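Local coordinates for protein organophosphorus hydrolase (PDB 4LE6) that probably hydrolyses phosphotriesters such as aryl dialkyl phosphates, using a pair of zinc ions held in a metallo-beta-lactamase fold, at residues G217-H230 and L234-I248. Sequence-based numbering, arbitrary orientation.
With ZN (zinc ion), chain J; ZN (zinc ion), chain K; EDO (1,2-ethanediol), chain H.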
loop_
_atom_site.group_PDB
_atom_site.type_symbol
_atom_site.label_atom_id
_atom_site.label_comp_id
_atom_site.label_asym_id
_atom_site.label_seq_id
_atom_site.Cartn_x
_atom_site.Cartn_y
_atom_site.Cartn_z
ATOM N N GLY A 217 -14.525 0.464 24.085
ATOM C CA GLY A 217 -14.366 0.168 22.675
ATOM C C GLY A 217 -13.349 -0.923 22.401
ATOM O O GLY A 217 -13.142 -1.315 21.260
ATOM N N VAL A 218 -12.726 -1.429 23.455
ATOM C CA VAL A 218 -11.615 -2.371 23.308
ATOM C C VAL A 218 -11.887 -3.659 24.068
ATOM O O VAL A 218 -12.190 -3.635 25.259
ATOM C CB VAL A 218 -10.299 -1.778 23.806
ATOM C CG1 VAL A 218 -9.141 -2.676 23.392
ATOM C CG2 VAL A 218 -10.106 -0.379 23.231
ATOM N N SER A 219 -11.765 -4.779 23.367
ATOM C CA SER A 219 -12.015 -6.089 23.972
ATOM C C SER A 219 -10.977 -7.115 23.505
ATOM O O SER A 219 -10.323 -6.929 22.490
ATOM C CB SER A 219 -13.419 -6.582 23.633
ATOM O OG SER A 219 -13.618 -6.574 22.239
ATOM N N LEU A 220 -10.840 -8.191 24.271
ATOM C CA LEU A 220 -9.905 -9.267 23.975
ATOM C C LEU A 220 -10.524 -10.330 23.087
ATOM O O LEU A 220 -11.658 -10.729 23.303
ATOM C CB LEU A 220 -9.504 -9.949 25.280
ATOM C CG LEU A 220 -8.280 -9.344 25.945
ATOM C CD1 LEU A 220 -8.500 -7.862 26.206
ATOM C CD2 LEU A 220 -7.993 -10.095 27.236
ATOM N N VAL A 221 -9.753 -10.824 22.128
ATOM C CA VAL A 221 -10.161 -11.951 21.316
ATOM C C VAL A 221 -9.056 -13.002 21.414
ATOM O O VAL A 221 -8.019 -12.875 20.752
ATOM C CB VAL A 221 -10.397 -11.527 19.857
ATOM C CG1 VAL A 221 -10.680 -12.745 18.979
ATOM C CG2 VAL A 221 -11.551 -10.517 19.784
ATOM N N ALA A 222 -9.260 -14.018 22.258
ATOM C CA ALA A 222 -8.244 -15.055 22.454
ATOM C C ALA A 222 -7.967 -15.706 21.110
ATOM O O ALA A 222 -8.914 -15.961 20.371
ATOM C CB ALA A 222 -8.720 -16.108 23.466
ATOM N N SER A 223 -6.694 -15.956 20.799
ATOM C CA SER A 223 -6.274 -16.560 19.526
ATOM C C SER A 223 -5.045 -17.436 19.800
ATOM O O SER A 223 -3.969 -17.224 19.225
ATOM C CB SER A 223 -5.919 -15.481 18.483
ATOM O OG SER A 223 -4.953 -14.598 19.000
ATOM N N PRO A 224 -5.188 -18.406 20.709
ATOM C CA PRO A 224 -4.022 -19.148 21.217
ATOM C C PRO A 224 -3.395 -20.035 20.149
ATOM O O PRO A 224 -4.080 -20.404 19.202
ATOM C CB PRO A 224 -4.610 -20.017 22.344
ATOM C CG PRO A 224 -6.080 -20.196 21.965
ATOM C CD PRO A 224 -6.464 -18.894 21.272
ATOM N N GLY A 225 -2.110 -20.349 20.282
ATOM C CA GLY A 225 -1.467 -21.306 19.394
ATOM C C GLY A 225 -0.067 -20.866 19.016
ATOM O O GLY A 225 0.910 -21.534 19.374
ATOM N N HIS A 226 0.028 -19.766 18.272
ATOM C CA HIS A 226 1.324 -19.205 17.926
ATOM C C HIS A 226 2.150 -19.070 19.211
ATOM O O HIS A 226 3.308 -19.473 19.250
ATOM C CB HIS A 226 1.144 -17.866 17.221
ATOM C CG HIS A 226 2.426 -17.161 16.913
ATOM N ND1 HIS A 226 3.348 -17.629 16.001
ATOM C CD2 HIS A 226 2.922 -15.991 17.380
ATOM C CE1 HIS A 226 4.358 -16.778 15.922
ATOM N NE2 HIS A 226 4.125 -15.780 16.756
ATOM N N THR A 227 1.543 -18.511 20.258
ATOM C CA THR A 227 1.994 -18.754 21.628
ATOM C C THR A 227 0.772 -19.157 22.455
ATOM O O THR A 227 -0.364 -18.875 22.071
ATOM C CB THR A 227 2.632 -17.524 22.294
ATOM O OG1 THR A 227 1.652 -16.492 22.430
ATOM C CG2 THR A 227 3.820 -17.009 21.496
ATOM N N PRO A 228 0.999 -19.808 23.599
ATOM C CA PRO A 228 -0.131 -20.240 24.432
ATOM C C PRO A 228 -1.073 -19.085 24.796
ATOM O O PRO A 228 -2.289 -19.262 24.747
ATOM C CB PRO A 228 0.551 -20.804 25.684
ATOM C CG PRO A 228 1.931 -21.206 25.222
ATOM C CD PRO A 228 2.298 -20.182 24.185
ATOM N N GLY A 229 -0.524 -17.910 25.091
ATOM C CA GLY A 229 -1.341 -16.774 25.492
ATOM C C GLY A 229 -1.648 -15.842 24.338
ATOM O O GLY A 229 -2.103 -14.714 24.535
ATOM N N HIS A 230 -1.409 -16.298 23.118
ATOM C CA HIS A 230 -1.507 -15.375 22.001
ATOM C C HIS A 230 -2.909 -14.760 21.949
ATOM O O HIS A 230 -3.899 -15.482 22.004
ATOM C CB HIS A 230 -1.202 -16.065 20.686
ATOM C CG HIS A 230 -1.220 -15.125 19.537
ATOM N ND1 HIS A 230 -2.371 -14.817 18.854
ATOM C CD2 HIS A 230 -0.240 -14.364 19.005
ATOM C CE1 HIS A 230 -2.091 -13.934 17.907
ATOM N NE2 HIS A 230 -0.805 -13.645 17.984
ATOM N N LEU A 234 -9.866 -6.424 19.715
ATOM C CA LEU A 234 -10.948 -5.879 18.907
ATOM C C LEU A 234 -11.289 -4.455 19.358
ATOM O O LEU A 234 -11.499 -4.203 20.555
ATOM C CB LEU A 234 -12.171 -6.788 19.014
ATOM C CG LEU A 234 -13.404 -6.412 18.202
ATOM C CD1 LEU A 234 -13.125 -6.527 16.713
ATOM C CD2 LEU A 234 -14.555 -7.325 18.632
ATOM N N PHE A 235 -11.310 -3.551 18.379
ATOM C CA PHE A 235 -11.679 -2.150 18.546
ATOM C C PHE A 235 -12.965 -1.908 17.764
ATOM O O PHE A 235 -13.065 -2.304 16.594
ATOM C CB PHE A 235 -10.563 -1.237 18.023
ATOM C CG PHE A 235 -9.327 -1.276 18.855
ATOM C CD1 PHE A 235 -8.430 -2.319 18.742
ATOM C CD2 PHE A 235 -9.082 -0.292 19.790
ATOM C CE1 PHE A 235 -7.308 -2.368 19.555
ATOM C CE2 PHE A 235 -7.974 -0.335 20.588
ATOM C CZ PHE A 235 -7.090 -1.379 20.480
ATOM N N LYS A 236 -13.948 -1.299 18.416
ATOM C CA LYS A 236 -15.246 -0.998 17.806
ATOM C C LYS A 236 -15.619 0.454 18.040
ATOM O O LYS A 236 -15.564 0.932 19.176
ATOM C CB LYS A 236 -16.345 -1.833 18.451
ATOM C CG LYS A 236 -16.217 -3.333 18.276
ATOM C CD LYS A 236 -17.506 -4.007 18.777
ATOM C CE LYS A 236 -17.225 -5.270 19.576
ATOM N NZ LYS A 236 -18.443 -5.764 20.309
ATOM N N SER A 237 -16.018 1.145 16.981
ATOM C CA SER A 237 -16.510 2.509 17.091
ATOM C C SER A 237 -17.418 2.778 15.900
ATOM O O SER A 237 -17.077 2.402 14.780
ATOM C CB SER A 237 -15.324 3.483 17.076
ATOM O OG SER A 237 -15.775 4.828 17.010
ATOM N N GLY A 238 -18.574 3.392 16.144
ATOM C CA GLY A 238 -19.469 3.809 15.077
ATOM C C GLY A 238 -19.841 2.722 14.086
ATOM O O GLY A 238 -19.892 2.978 12.882
ATOM N N GLY A 239 -20.097 1.511 14.577
ATOM C CA GLY A 239 -20.506 0.415 13.716
ATOM C C GLY A 239 -19.344 -0.296 13.039
ATOM O O GLY A 239 -19.522 -1.355 12.451
ATOM N N GLN A 240 -18.152 0.282 13.130
ATOM C CA GLN A 240 -16.970 -0.288 12.492
ATOM C C GLN A 240 -16.164 -1.088 13.496
ATOM O O GLN A 240 -16.123 -0.748 14.678
ATOM C CB GLN A 240 -16.091 0.826 11.909
ATOM C CG GLN A 240 -16.841 1.770 10.964
ATOM C CD GLN A 240 -17.421 1.047 9.771
ATOM O OE1 GLN A 240 -16.706 0.362 9.043
ATOM N NE2 GLN A 240 -18.722 1.185 9.570
ATOM N N SER A 241 -15.489 -2.125 13.015
ATOM C CA SER A 241 -14.670 -2.978 13.866
ATOM C C SER A 241 -13.330 -3.218 13.226
ATOM O O SER A 241 -13.237 -3.406 12.011
ATOM C CB SER A 241 -15.352 -4.328 14.091
ATOM O OG SER A 241 -16.588 -4.150 14.732
ATOM N N LEU A 242 -12.302 -3.221 14.061
ATOM C CA LEU A 242 -10.950 -3.518 13.646
ATOM C C LEU A 242 -10.363 -4.538 14.595
ATOM O O LEU A 242 -10.412 -4.374 15.816
ATOM C CB LEU A 242 -10.078 -2.258 13.652
ATOM C CG LEU A 242 -8.573 -2.480 13.426
ATOM C CD1 LEU A 242 -8.286 -3.131 12.085
ATOM C CD2 LEU A 242 -7.853 -1.154 13.498
ATOM N N LEU A 243 -9.808 -5.600 14.028
ATOM C CA LEU A 243 -9.168 -6.623 14.833
ATOM C C LEU A 243 -7.668 -6.525 14.614
ATOM O O LEU A 243 -7.177 -6.762 13.512
ATOM C CB LEU A 243 -9.668 -8.010 14.441
ATOM C CG LEU A 243 -9.122 -9.141 15.310
ATOM C CD1 LEU A 243 -9.802 -9.157 16.676
ATOM C CD2 LEU A 243 -9.304 -10.470 14.589
ATOM N N VAL A 244 -6.953 -6.142 15.665
ATOM C CA VAL A 244 -5.503 -6.089 15.621
ATOM C C VAL A 244 -5.068 -7.468 16.045
ATOM O O VAL A 244 -5.117 -7.800 17.239
ATOM C CB VAL A 244 -4.929 -5.036 16.558
ATOM C CG1 VAL A 244 -3.405 -4.961 16.386
ATOM C CG2 VAL A 244 -5.595 -3.703 16.275
ATOM N N TRP A 245 -4.659 -8.279 15.068
ATOM C CA TRP A 245 -4.766 -9.727 15.281
ATOM C C TRP A 245 -3.477 -10.409 15.697
ATOM O O TRP A 245 -3.496 -11.563 16.098
ATOM C CB TRP A 245 -5.469 -10.450 14.108
ATOM C CG TRP A 245 -4.694 -10.713 12.847
ATOM C CD1 TRP A 245 -3.372 -10.472 12.602
ATOM C CD2 TRP A 245 -5.230 -11.274 11.638
ATOM N NE1 TRP A 245 -3.053 -10.865 11.315
ATOM C CE2 TRP A 245 -4.177 -11.355 10.711
ATOM C CE3 TRP A 245 -6.503 -11.723 11.260
ATOM C CZ2 TRP A 245 -4.355 -11.865 9.424
ATOM C CZ3 TRP A 245 -6.675 -12.234 9.986
ATOM C CH2 TRP A 245 -5.606 -12.298 9.082
ATOM N N GLY A 246 -2.363 -9.685 15.627
ATOM C CA GLY A 246 -1.087 -10.241 15.999
ATOM C C GLY A 246 -0.550 -11.143 14.895
ATOM O O GLY A 246 -0.536 -10.775 13.718
ATOM N N ASP A 247 -0.108 -12.327 15.293
ATOM C CA ASP A 247 0.566 -13.268 14.419
ATOM C C ASP A 247 -0.332 -14.437 13.972
ATOM O O ASP A 247 0.131 -15.579 13.854
ATOM C CB ASP A 247 1.824 -13.781 15.125
ATOM C CG ASP A 247 2.951 -12.758 15.122
ATOM O OD1 ASP A 247 2.676 -11.573 14.847
ATOM O OD2 ASP A 247 4.107 -13.143 15.404
ATOM N N ILE A 248 -1.602 -14.143 13.703
ATOM C CA ILE A 248 -2.526 -15.108 13.085
ATOM C C ILE A 248 -1.919 -15.727 11.837
ATOM O O ILE A 248 -2.113 -16.903 11.544
ATOM C CB ILE A 248 -3.847 -14.410 12.671
ATOM C CG1 ILE A 248 -4.578 -13.903 13.910
ATOM C CG2 ILE A 248 -4.747 -15.346 11.830
ATOM C CD1 ILE A 248 -4.797 -14.974 15.002
HETATM ZN ZN ZN J . 5.199 -14.173 17.070
HETATM ZN ZN ZN K . 5.651 -11.676 15.207
HETATM C C1 EDO H . -5.693 -15.407 25.594
HETATM O O1 EDO H . -6.717 -14.424 25.416
HETATM C C2 EDO H . -5.626 -16.368 24.415
HETATM O O2 EDO H . -4.326 -16.950 24.361
HETATM O O HOH W 1 -14.314 -4.223 21.164
HETATM O O HOH W 2 6.635 -12.920 16.112
#
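His-226 and Asp-247 meet at a dinuclear zinc centre, a worked example of how loops at the ends of sheet strands deliver metal ligands in the metallo-beta-lactamase fold. His-226 NE2 binds one zinc ion at 2.0 Å, while Asp-247 OD2 bridges both; a water molecule also bridges them. Asp-247 CB lies over one face of the His-226 imidazole, 3.6 Å from its centroid, with the carboxylate plane turned 58° from the ring. His-139 and His-141 contribute to the first zinc site, Asp-143, His-144 and His-294 to the second, and Asp-266 takes the His-226 ND1 hydrogen bond.

A second shell of hydrogen bonds stands behind these ligands. The backbone N of Asp-247 donates to His-230 NE2 over 3.1 Å, nearly straight at 162° although the donor is tilted from the ring plane. At the other ring nitrogen, ND1 donates to Ser-223 O and lies 2.6 Å from Ser-223 OG, a hydrogen bond whose direction is not settled. With CG anti to the backbone N (chi1 -177°), the His-230 ring extends from its own loop to the backbone at Asp-247.

Further back, edge strand 218-222 pairs antiparallel with strand 231-237. Ser-219 N donates to Leu-234 O and Leu-234 N to Ser-219 O, both at 2.9 Å, and Lys-236 N donates to Gly-217 O. A water bridges Ser-219 OG and Leu-234 O.

Apolar contacts line both faces of this hairpin. Val-218 sets CG1 over one face of the Phe-235 ring, while its CG2 comes within 3.4 Å of Phe-235 CE2. On the face carrying Ser-219 and Leu-234, Val-221 CG2 packs against Leu-234 CB and Leu-243 CD1.

Because NE2 of His-230 accepts the Asp-247 N-H, its proton would be expected on ND1; the imidazole thus couples the backbone of the bridging aspartate to the loop carrying His-226.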